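Local coordinates for amine oxidase (Emericella nidulans, PDB 3PGB), which probably oxidises primary amines to aldehydes as a copper- and topaquinone-dependent amine oxidase, at residues T55-I60 against A336-D341; I235-F240 against Y259-V264; E552-V557 against Q598-N603. One frame throughout, in Å; residues are numbered along the deposited sequence.

How the interactions relate
The three contacts are strand pairings in separate parts of the subunit. Interactions 1 and 3 both belong to the extensive beta structure of the enzyme domain, with centres about 37 Å apart. Interaction 2 lies in a separate five-stranded antiparallel sheet on the opposite side of the chain's centre from interaction 1, about 54 Å away between centres; its centre is about 49 Å from that of interaction 3. All three touch the second subunit, interaction 2 through W237 alone. Along the chain, the pairing of 55-60 with 336-341 spans the whole of interaction 2, and interaction 3 follows later. Interaction 3 comes nearest to an annotated metal site: the side chain of V602 is about 12 Å from a calcium ion.

Interaction 1: residues T55-I60 against A336-D341; sequences TPPQEI and ARYSVD
The phenol ring of Y338 meets P57 obliquely through its CE2 side, P57 CB lying 3.6 Å from Y338 CE2, while V340 CG2, two residues on in the same segment, sits at the ring edge, in plane. Y338 CG occupies the position between the backbone N and the carbonyl carbon (chi1 52°), which turns the ring back alongside the proline although the CB bond leaves in the other direction. The two side chains therefore run side by side and point the same way. The pyrrolidine ring of P57 is also met by A336, whose CB is 3.8 Å from P57 CD. Farther along, CG1, CG2 and CD1 of I60 all gather round S339 CB, with CG2 at 3.8 Å from that atom.

The backbones pair in parallel, Q58 with S339 and E59 with V340. The backbone of Q58 is bonded through both its N-H and its carbonyl: its N binds Y338 O at 3.0 Å, and its O accepts from V340 N at 2.9 Å. I60 N then reaches V340 O at 3.2 Å from well above the carbonyl plane, and A336 N donates to T55 O at 2.8 Å at the other end of the contact. Strand 346-349 flanks 339-341 on its other side, and Q322 of the second subunit donates a hydrogen bond to Y338 O, giving that carbonyl two donors.

The contact thus adds the short strand 58-59, from near the start of the ordered chain, to the enzyme domain's beta structure. Its polar grip is almost wholly main-chain, and P57, which lacks an N-H, contributes apolar packing instead.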
loop_
_atom_site.group_PDB
_atom_site.type_symbol
_atom_site.label_atom_id
_atom_site.label_comp_id
_atom_site.label_asym_id
_atom_site.label_seq_id
_atom_site.Cartn_x
_atom_site.Cartn_y
_atom_site.Cartn_z
ATOM N N THR A 55 -11.534 -28.216 9.369
ATOM C CA THR A 55 -12.107 -28.129 10.696
ATOM C C THR A 55 -12.464 -26.686 11.029
ATOM O O THR A 55 -11.690 -25.776 10.730
ATOM C CB THR A 55 -11.139 -28.691 11.750
ATOM O OG1 THR A 55 -9.796 -28.361 11.390
ATOM C CG2 THR A 55 -11.261 -30.209 11.818
ATOM N N PRO A 56 -13.638 -26.470 11.664
ATOM C CA PRO A 56 -14.016 -25.108 12.048
ATOM C C PRO A 56 -13.062 -24.557 13.106
ATOM O O PRO A 56 -12.182 -25.283 13.568
ATOM C CB PRO A 56 -15.437 -25.273 12.624
ATOM C CG PRO A 56 -15.839 -26.684 12.374
ATOM C CD PRO A 56 -14.586 -27.467 12.193
ATOM N N PRO A 57 -13.220 -23.279 13.484
ATOM C CA PRO A 57 -12.337 -22.745 14.524
ATOM C C PRO A 57 -12.553 -23.436 15.864
ATOM O O PRO A 57 -13.625 -23.982 16.104
ATOM C CB PRO A 57 -12.736 -21.265 14.610
ATOM C CG PRO A 57 -14.074 -21.165 13.961
ATOM C CD PRO A 57 -14.168 -22.271 12.974
ATOM N N GLN A 58 -11.541 -23.419 16.724
ATOM C CA GLN A 58 -11.669 -23.999 18.057
ATOM C C GLN A 58 -12.725 -23.240 18.858
ATOM O O GLN A 58 -12.875 -22.025 18.701
ATOM C CB GLN A 58 -10.323 -23.991 18.796
ATOM C CG GLN A 58 -9.289 -24.917 18.170
ATOM C CD GLN A 58 -7.978 -25.004 18.946
ATOM O OE1 GLN A 58 -7.702 -24.194 19.833
ATOM N NE2 GLN A 58 -7.165 -25.991 18.606
ATOM N N GLU A 59 -13.482 -23.974 19.675
ATOM C CA GLU A 59 -14.414 -23.377 20.632
ATOM C C GLU A 59 -13.695 -23.127 21.938
ATOM O O GLU A 59 -13.321 -24.073 22.618
ATOM C CB GLU A 59 -15.580 -24.308 20.936
ATOM C CG GLU A 59 -16.625 -24.430 19.863
ATOM C CD GLU A 59 -17.742 -25.370 20.293
ATOM O OE1 GLU A 59 -17.941 -26.415 19.627
ATOM O OE2 GLU A 59 -18.390 -25.075 21.324
ATOM N N ILE A 60 -13.512 -21.860 22.288
ATOM C CA ILE A 60 -12.958 -21.498 23.582
ATOM C C ILE A 60 -13.929 -20.604 24.347
ATOM O O ILE A 60 -14.938 -20.146 23.799
ATOM C CB ILE A 60 -11.591 -20.796 23.443
ATOM C CG1 ILE A 60 -11.704 -19.532 22.584
ATOM C CG2 ILE A 60 -10.565 -21.749 22.841
ATOM C CD1 ILE A 60 -10.579 -18.552 22.831
ATOM N N ALA A 336 -9.798 -23.795 9.950
ATOM C CA ALA A 336 -9.526 -22.544 10.666
ATOM C C ALA A 336 -8.493 -22.723 11.771
ATOM O O ALA A 336 -8.739 -23.434 12.742
ATOM C CB ALA A 336 -10.822 -22.002 11.255
ATOM N N ARG A 337 -7.346 -22.063 11.638
ATOM C CA ARG A 337 -6.287 -22.140 12.660
ATOM C C ARG A 337 -6.389 -21.020 13.701
ATOM O O ARG A 337 -5.394 -20.416 14.088
ATOM C CB ARG A 337 -4.910 -22.122 12.004
ATOM C CG ARG A 337 -4.650 -23.297 11.067
ATOM C CD ARG A 337 -3.190 -23.320 10.624
ATOM N NE ARG A 337 -2.765 -21.991 10.199
ATOM C CZ ARG A 337 -1.515 -21.541 10.196
ATOM N NH1 ARG A 337 -0.499 -22.300 10.583
ATOM N NH2 ARG A 337 -1.286 -20.299 9.796
ATOM N N TYR A 338 -7.605 -20.765 14.162
ATOM C CA TYR A 338 -7.859 -19.774 15.201
ATOM C C TYR A 338 -8.951 -20.281 16.141
ATOM O O TYR A 338 -9.495 -21.374 15.943
ATOM C CB TYR A 338 -8.228 -18.423 14.582
ATOM C CG TYR A 338 -9.335 -18.466 13.559
ATOM C CD1 TYR A 338 -9.063 -18.728 12.222
ATOM C CD2 TYR A 338 -10.654 -18.214 13.923
ATOM C CE1 TYR A 338 -10.080 -18.748 11.274
ATOM C CE2 TYR A 338 -11.679 -18.239 12.985
ATOM C CZ TYR A 338 -11.382 -18.507 11.665
ATOM O OH TYR A 338 -12.384 -18.530 10.737
ATOM N N SER A 339 -9.247 -19.498 17.172
ATOM C CA SER A 339 -10.213 -19.890 18.193
ATOM C C SER A 339 -11.225 -18.784 18.419
ATOM O O SER A 339 -10.890 -17.611 18.356
ATOM C CB SER A 339 -9.475 -20.204 19.488
ATOM O OG SER A 339 -8.368 -21.056 19.230
ATOM N N VAL A 340 -12.465 -19.168 18.687
ATOM C CA VAL A 340 -13.561 -18.219 18.824
ATOM C C VAL A 340 -14.493 -18.597 19.973
ATOM O O VAL A 340 -14.802 -19.777 20.174
ATOM C CB VAL A 340 -14.396 -18.159 17.535
ATOM C CG1 VAL A 340 -15.709 -17.416 17.772
ATOM C CG2 VAL A 340 -13.605 -17.502 16.411
ATOM N N ASP A 341 -14.910 -17.585 20.733
ATOM C CA ASP A 341 -16.050 -17.683 21.631
ATOM C C ASP A 341 -17.197 -16.976 20.917
ATOM O O ASP A 341 -17.215 -15.752 20.808
ATOM C CB ASP A 341 -15.739 -17.018 22.977
ATOM C CG ASP A 341 -16.840 -17.218 24.019
ATOM O OD1 ASP A 341 -18.015 -17.465 23.641
ATOM O OD2 ASP A 341 -16.527 -17.099 25.232
#

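Interaction 2: residues I235-F240 against Y259-V264; sequences IRWDMF and YLKSDV
Adjacent strands of a five-stranded antiparallel sheet, 235-242 and 255-263, the second in the DUF1965 family region, pair away from the annotated sites and lay K261 across one face of W237, and M239 beside Y259. K261 CB stands 3.5 Å from the centroid of the six-membered ring of W237 and only 8° off its normal, a CH-pi contact over one face. With CG anti to the backbone N (chi1 -161°) and the chain extended beyond it, the lysine's methylenes continue across the indole, CG coming 3.5 Å from W237 CE2. At its far rim the indole meets Y259, W237 CZ3 lying 3.6 Å from Y259 CB, with the two side chains at about a right angle. M239 runs alongside Y259 and points the same way; its sulfur makes an oblique Met-aromatic contact, SD 4.7 Å from the ring centroid.

The other face carries R236, D238, L260 and S262. Here R236 NH1 forms a salt bridge with D238 OD1 at 2.8 Å, met on the syn side but 29° out of the carboxylate plane. A water lies 2.6 Å from each of D238 OD2, L260 O and S262 OG, within hydrogen-bonding reach, linking the strands through two side chains and a carbonyl; W191 NE1 binds the S262 hydroxyl. Two hydrogen-bonded pairs, R236 with S262 and D238 with L260, hold the backbones together.

Strand 219-223 flanks 235-242, and strand 273-279 flanks 255-263. Helix 186-198 packs on the face bearing D238 and L260, helix 394-398 touches W237, M239 and Y259 on the other, and W565 of the second subunit packs against W237.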
loop_
_atom_site.group_PDB
_atom_site.type_symbol
_atom_site.label_atom_id
_atom_site.label_comp_id
_atom_site.label_asym_id
_atom_site.label_seq_id
_atom_site.Cartn_x
_atom_site.Cartn_y
_atom_site.Cartn_z
ATOM N N ILE A 235 -31.953 26.118 5.436
ATOM C CA ILE A 235 -32.098 26.292 3.987
ATOM C C ILE A 235 -31.712 25.033 3.211
ATOM O O ILE A 235 -30.749 24.348 3.550
ATOM C CB ILE A 235 -31.271 27.515 3.484
ATOM C CG1 ILE A 235 -31.960 28.826 3.892
ATOM C CG2 ILE A 235 -31.091 27.477 1.976
ATOM C CD1 ILE A 235 -31.217 30.086 3.459
ATOM N N ARG A 236 -32.483 24.760 2.162
ATOM C CA ARG A 236 -32.314 23.602 1.298
ATOM C C ARG A 236 -31.853 24.046 -0.082
ATOM O O ARG A 236 -32.254 25.102 -0.559
ATOM C CB ARG A 236 -33.659 22.899 1.094
ATOM C CG ARG A 236 -34.011 21.785 2.063
ATOM C CD ARG A 236 -34.759 20.694 1.317
ATOM N NE ARG A 236 -35.042 19.542 2.159
ATOM C CZ ARG A 236 -35.117 18.282 1.731
ATOM N NH1 ARG A 236 -34.922 17.968 0.450
ATOM N NH2 ARG A 236 -35.378 17.316 2.606
ATOM N N TRP A 237 -31.023 23.224 -0.716
ATOM C CA TRP A 237 -30.755 23.295 -2.149
ATOM C C TRP A 237 -31.042 21.905 -2.703
ATOM O O TRP A 237 -30.426 20.930 -2.269
ATOM C CB TRP A 237 -29.292 23.647 -2.416
ATOM C CG TRP A 237 -29.006 25.107 -2.639
ATOM C CD1 TRP A 237 -28.354 25.956 -1.791
ATOM C CD2 TRP A 237 -29.328 25.876 -3.804
ATOM N NE1 TRP A 237 -28.260 27.201 -2.349
ATOM C CE2 TRP A 237 -28.848 27.183 -3.584
ATOM C CE3 TRP A 237 -29.985 25.588 -5.008
ATOM C CZ2 TRP A 237 -29.005 28.204 -4.523
ATOM C CZ3 TRP A 237 -30.142 26.607 -5.941
ATOM C CH2 TRP A 237 -29.652 27.897 -5.692
ATOM N N ASP A 238 -31.973 21.804 -3.644
ATOM C CA ASP A 238 -32.354 20.513 -4.209
ATOM C C ASP A 238 -32.196 20.490 -5.720
ATOM O O ASP A 238 -32.154 21.533 -6.371
ATOM C CB ASP A 238 -33.795 20.171 -3.840
ATOM C CG ASP A 238 -33.994 20.032 -2.347
ATOM O OD1 ASP A 238 -33.503 19.043 -1.772
ATOM O OD2 ASP A 238 -34.644 20.910 -1.749
ATOM N N MET A 239 -32.132 19.280 -6.262
ATOM C CA MET A 239 -31.892 19.061 -7.682
ATOM C C MET A 239 -32.832 17.976 -8.192
ATOM O O MET A 239 -33.220 17.084 -7.439
ATOM C CB MET A 239 -30.445 18.620 -7.874
ATOM C CG MET A 239 -29.932 18.652 -9.293
ATOM S SD MET A 239 -28.369 17.752 -9.387
ATOM C CE MET A 239 -27.711 18.383 -10.909
ATOM N N PHE A 240 -33.197 18.051 -9.466
ATOM C CA PHE A 240 -33.907 16.954 -10.106
ATOM C C PHE A 240 -32.904 15.871 -10.529
ATOM O O PHE A 240 -31.809 16.184 -10.988
ATOM C CB PHE A 240 -34.711 17.450 -11.310
ATOM C CG PHE A 240 -35.948 18.222 -10.932
ATOM C CD1 PHE A 240 -37.192 17.604 -10.927
ATOM C CD2 PHE A 240 -35.865 19.564 -10.573
ATOM C CE1 PHE A 240 -38.333 18.306 -10.579
ATOM C CE2 PHE A 240 -37.002 20.273 -10.218
ATOM C CZ PHE A 240 -38.240 19.646 -10.228
ATOM N N TYR A 259 -31.727 23.382 -10.191
ATOM C CA TYR A 259 -31.592 23.511 -8.745
ATOM C C TYR A 259 -32.631 24.458 -8.153
ATOM O O TYR A 259 -33.112 25.372 -8.827
ATOM C CB TYR A 259 -30.183 23.974 -8.399
ATOM C CG TYR A 259 -29.118 23.149 -9.086
ATOM C CD1 TYR A 259 -28.498 22.091 -8.436
ATOM C CD2 TYR A 259 -28.747 23.418 -10.396
ATOM C CE1 TYR A 259 -27.531 21.337 -9.069
ATOM C CE2 TYR A 259 -27.787 22.666 -11.040
ATOM C CZ TYR A 259 -27.183 21.630 -10.374
ATOM O OH TYR A 259 -26.226 20.901 -11.022
ATOM N N LEU A 260 -32.965 24.219 -6.886
ATOM C CA LEU A 260 -34.075 24.892 -6.216
ATOM C C LEU A 260 -33.685 25.219 -4.784
ATOM O O LEU A 260 -33.479 24.312 -3.985
ATOM C CB LEU A 260 -35.306 23.980 -6.217
ATOM C CG LEU A 260 -36.507 24.395 -5.360
ATOM C CD1 LEU A 260 -37.062 25.741 -5.836
ATOM C CD2 LEU A 260 -37.586 23.313 -5.386
ATOM N N LYS A 261 -33.589 26.510 -4.470
ATOM C CA LYS A 261 -33.255 26.958 -3.122
ATOM C C LYS A 261 -34.535 27.224 -2.330
ATOM O O LYS A 261 -35.466 27.866 -2.830
ATOM C CB LYS A 261 -32.377 28.211 -3.176
ATOM C CG LYS A 261 -31.601 28.499 -1.889
ATOM C CD LYS A 261 -30.834 29.813 -1.980
ATOM C CE LYS A 261 -29.928 30.039 -0.774
ATOM N NZ LYS A 261 -29.144 31.308 -0.891
ATOM N N SER A 262 -34.583 26.719 -1.102
ATOM C CA SER A 262 -35.772 26.840 -0.253
ATOM C C SER A 262 -35.407 27.210 1.181
ATOM O O SER A 262 -34.502 26.618 1.763
ATOM C CB SER A 262 -36.545 25.518 -0.231
ATOM O OG SER A 262 -36.929 25.098 -1.537
ATOM N N ASP A 263 -36.105 28.197 1.741
ATOM C CA ASP A 263 -36.037 28.451 3.179
ATOM C C ASP A 263 -37.133 27.616 3.829
ATOM O O ASP A 263 -38.318 27.929 3.691
ATOM C CB ASP A 263 -36.217 29.943 3.502
ATOM C CG ASP A 263 -36.031 30.256 4.991
ATOM O OD1 ASP A 263 -36.591 29.535 5.842
ATOM O OD2 ASP A 263 -35.334 31.239 5.315
ATOM N N VAL A 264 -36.729 26.553 4.522
ATOM C CA VAL A 264 -37.666 25.648 5.184
ATOM C C VAL A 264 -37.587 25.777 6.712
ATOM O O VAL A 264 -37.716 24.793 7.436
ATOM C CB VAL A 264 -37.424 24.182 4.742
ATOM C CG1 VAL A 264 -38.442 23.254 5.381
ATOM C CG2 VAL A 264 -37.508 24.060 3.218
HETATM O O HOH W 1 -34.920 23.526 -1.917
#

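Interaction 3: residues E552-V557 against Q598-N603; sequences ELVSVV and QLHVVN
V554 and H600 cross at an angle, the valine's CG2 approaching the imidazole obliquely at H600 CE1. H600 CG lies anti to the carbonyl carbon (chi1 -57°), placing the ring beside V554 on the face shared with Q598 and E552. At the ring edge and in plane, H600 NE2 donates to Q598 OE1 at 3.2 Å, arriving on a lone pair of the amide oxygen, and ND1 is 2.7 Å from a water. Q598 has the same kind of first torsion (chi1 -64°), and its extended chain carries the amide along its own strand to the histidine. On the partner strand the extended E552 chain brings OE2 to accept from the same water at 2.6 Å. On the other face L553 CD2 touches L599 CD1 at 3.9 Å.

Antiparallel hydrogen-bonded pairs E552 with H600 and V554 with Q598 join strands 548-562 and 597-603 in the enzyme-domain family region, flanked by 570-580 and 613-619 respectively. Y521 of the second subunit packs on V554 and H600.

The chemistry is that of a histidine held against rotation from both nitrogens. The bond to Q598 OE1 is consistent with a proton on NE2, and the nearby carboxylate of E552 might favour a positively charged ring.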
loop_
_atom_site.group_PDB
_atom_site.type_symbol
_atom_site.label_atom_id
_atom_site.label_comp_id
_atom_site.label_asym_id
_atom_site.label_seq_id
_atom_site.Cartn_x
_atom_site.Cartn_y
_atom_site.Cartn_z
ATOM N N GLU A 552 6.623 9.592 20.393
ATOM C CA GLU A 552 7.956 10.019 19.988
ATOM C C GLU A 552 7.975 10.148 18.480
ATOM O O GLU A 552 7.480 9.268 17.773
ATOM C CB GLU A 552 9.031 9.031 20.433
ATOM C CG GLU A 552 10.450 9.553 20.188
ATOM C CD GLU A 552 11.540 8.605 20.660
ATOM O OE1 GLU A 552 12.687 9.063 20.876
ATOM O OE2 GLU A 552 11.261 7.401 20.816
ATOM N N LEU A 553 8.536 11.256 18.002
ATOM C CA LEU A 553 8.749 11.471 16.580
ATOM C C LEU A 553 10.215 11.203 16.304
ATOM O O LEU A 553 11.093 11.836 16.898
ATOM C CB LEU A 553 8.380 12.900 16.173
ATOM C CG LEU A 553 6.966 13.356 16.543
ATOM C CD1 LEU A 553 6.764 14.828 16.186
ATOM C CD2 LEU A 553 5.923 12.482 15.866
ATOM N N VAL A 554 10.475 10.230 15.441
ATOM C CA VAL A 554 11.823 9.906 15.040
ATOM C C VAL A 554 11.902 10.239 13.580
ATOM O O VAL A 554 11.199 9.645 12.758
ATOM C CB VAL A 554 12.158 8.433 15.250
ATOM C CG1 VAL A 554 13.566 8.134 14.733
ATOM C CG2 VAL A 554 12.036 8.084 16.716
ATOM N N SER A 555 12.774 11.190 13.265
ATOM C CA SER A 555 12.819 11.789 11.956
ATOM C C SER A 555 14.177 11.526 11.320
ATOM O O SER A 555 15.190 11.487 12.009
ATOM C CB SER A 555 12.563 13.291 12.097
ATOM O OG SER A 555 11.453 13.680 11.312
ATOM N N VAL A 556 14.188 11.334 10.005
ATOM C CA VAL A 556 15.432 11.211 9.252
ATOM C C VAL A 556 15.608 12.520 8.503
ATOM O O VAL A 556 14.781 12.861 7.661
ATOM C CB VAL A 556 15.395 10.019 8.268
ATOM C CG1 VAL A 556 16.698 9.911 7.508
ATOM C CG2 VAL A 556 15.117 8.728 9.017
ATOM N N VAL A 557 16.666 13.260 8.831
ATOM C CA VAL A 557 16.860 14.618 8.316
ATOM C C VAL A 557 18.301 14.865 7.869
ATOM O O VAL A 557 19.230 14.281 8.422
ATOM C CB VAL A 557 16.464 15.679 9.375
ATOM C CG1 VAL A 557 14.983 15.559 9.712
ATOM C CG2 VAL A 557 17.308 15.543 10.635
ATOM N N GLN A 598 9.013 9.390 11.380
ATOM C CA GLN A 598 8.300 8.226 11.890
ATOM C C GLN A 598 7.610 8.613 13.194
ATOM O O GLN A 598 8.151 9.394 13.977
ATOM C CB GLN A 598 9.254 7.050 12.125
ATOM C CG GLN A 598 9.927 6.516 10.865
ATOM C CD GLN A 598 10.758 5.265 11.124
ATOM O OE1 GLN A 598 10.821 4.767 12.246
ATOM N NE2 GLN A 598 11.394 4.750 10.075
ATOM N N LEU A 599 6.415 8.068 13.411
ATOM C CA LEU A 599 5.621 8.354 14.600
ATOM C C LEU A 599 5.486 7.093 15.445
ATOM O O LEU A 599 5.006 6.072 14.958
ATOM C CB LEU A 599 4.250 8.865 14.184
ATOM C CG LEU A 599 3.356 9.347 15.317
ATOM C CD1 LEU A 599 2.609 10.621 14.919
ATOM C CD2 LEU A 599 2.406 8.242 15.715
ATOM N N HIS A 600 5.929 7.168 16.701
ATOM C CA HIS A 600 5.965 6.016 17.601
ATOM C C HIS A 600 5.113 6.263 18.841
ATOM O O HIS A 600 5.145 7.348 19.405
ATOM C CB HIS A 600 7.396 5.740 18.074
ATOM C CG HIS A 600 8.382 5.514 16.973
ATOM N ND1 HIS A 600 9.740 5.508 17.195
ATOM C CD2 HIS A 600 8.217 5.286 15.649
ATOM C CE1 HIS A 600 10.370 5.277 16.058
ATOM N NE2 HIS A 600 9.470 5.144 15.102
ATOM N N VAL A 601 4.372 5.250 19.277
ATOM C CA VAL A 601 3.652 5.317 20.542
ATOM C C VAL A 601 4.432 4.455 21.511
ATOM O O VAL A 601 4.449 3.238 21.366
ATOM C CB VAL A 601 2.192 4.805 20.422
ATOM C CG1 VAL A 601 1.476 4.932 21.757
ATOM C CG2 VAL A 601 1.448 5.576 19.361
ATOM N N VAL A 602 5.096 5.085 22.479
ATOM C CA VAL A 602 6.055 4.387 23.342
ATOM C C VAL A 602 5.735 4.535 24.826
ATOM O O VAL A 602 4.912 5.361 25.219
ATOM C CB VAL A 602 7.501 4.898 23.120
ATOM C CG1 VAL A 602 7.843 4.931 21.644
ATOM C CG2 VAL A 602 7.687 6.268 23.740
ATOM N N ASN A 603 6.395 3.722 25.644
ATOM C CA ASN A 603 6.330 3.859 27.093
ATOM C C ASN A 603 7.733 4.110 27.620
ATOM O O ASN A 603 8.563 3.198 27.667
ATOM C CB ASN A 603 5.727 2.612 27.739
ATOM C CG ASN A 603 5.538 2.764 29.237
ATOM O OD1 ASN A 603 6.220 3.555 29.883
ATOM N ND2 ASN A 603 4.614 1.997 29.796
HETATM O O HOH W 2 11.055 5.212 19.496
#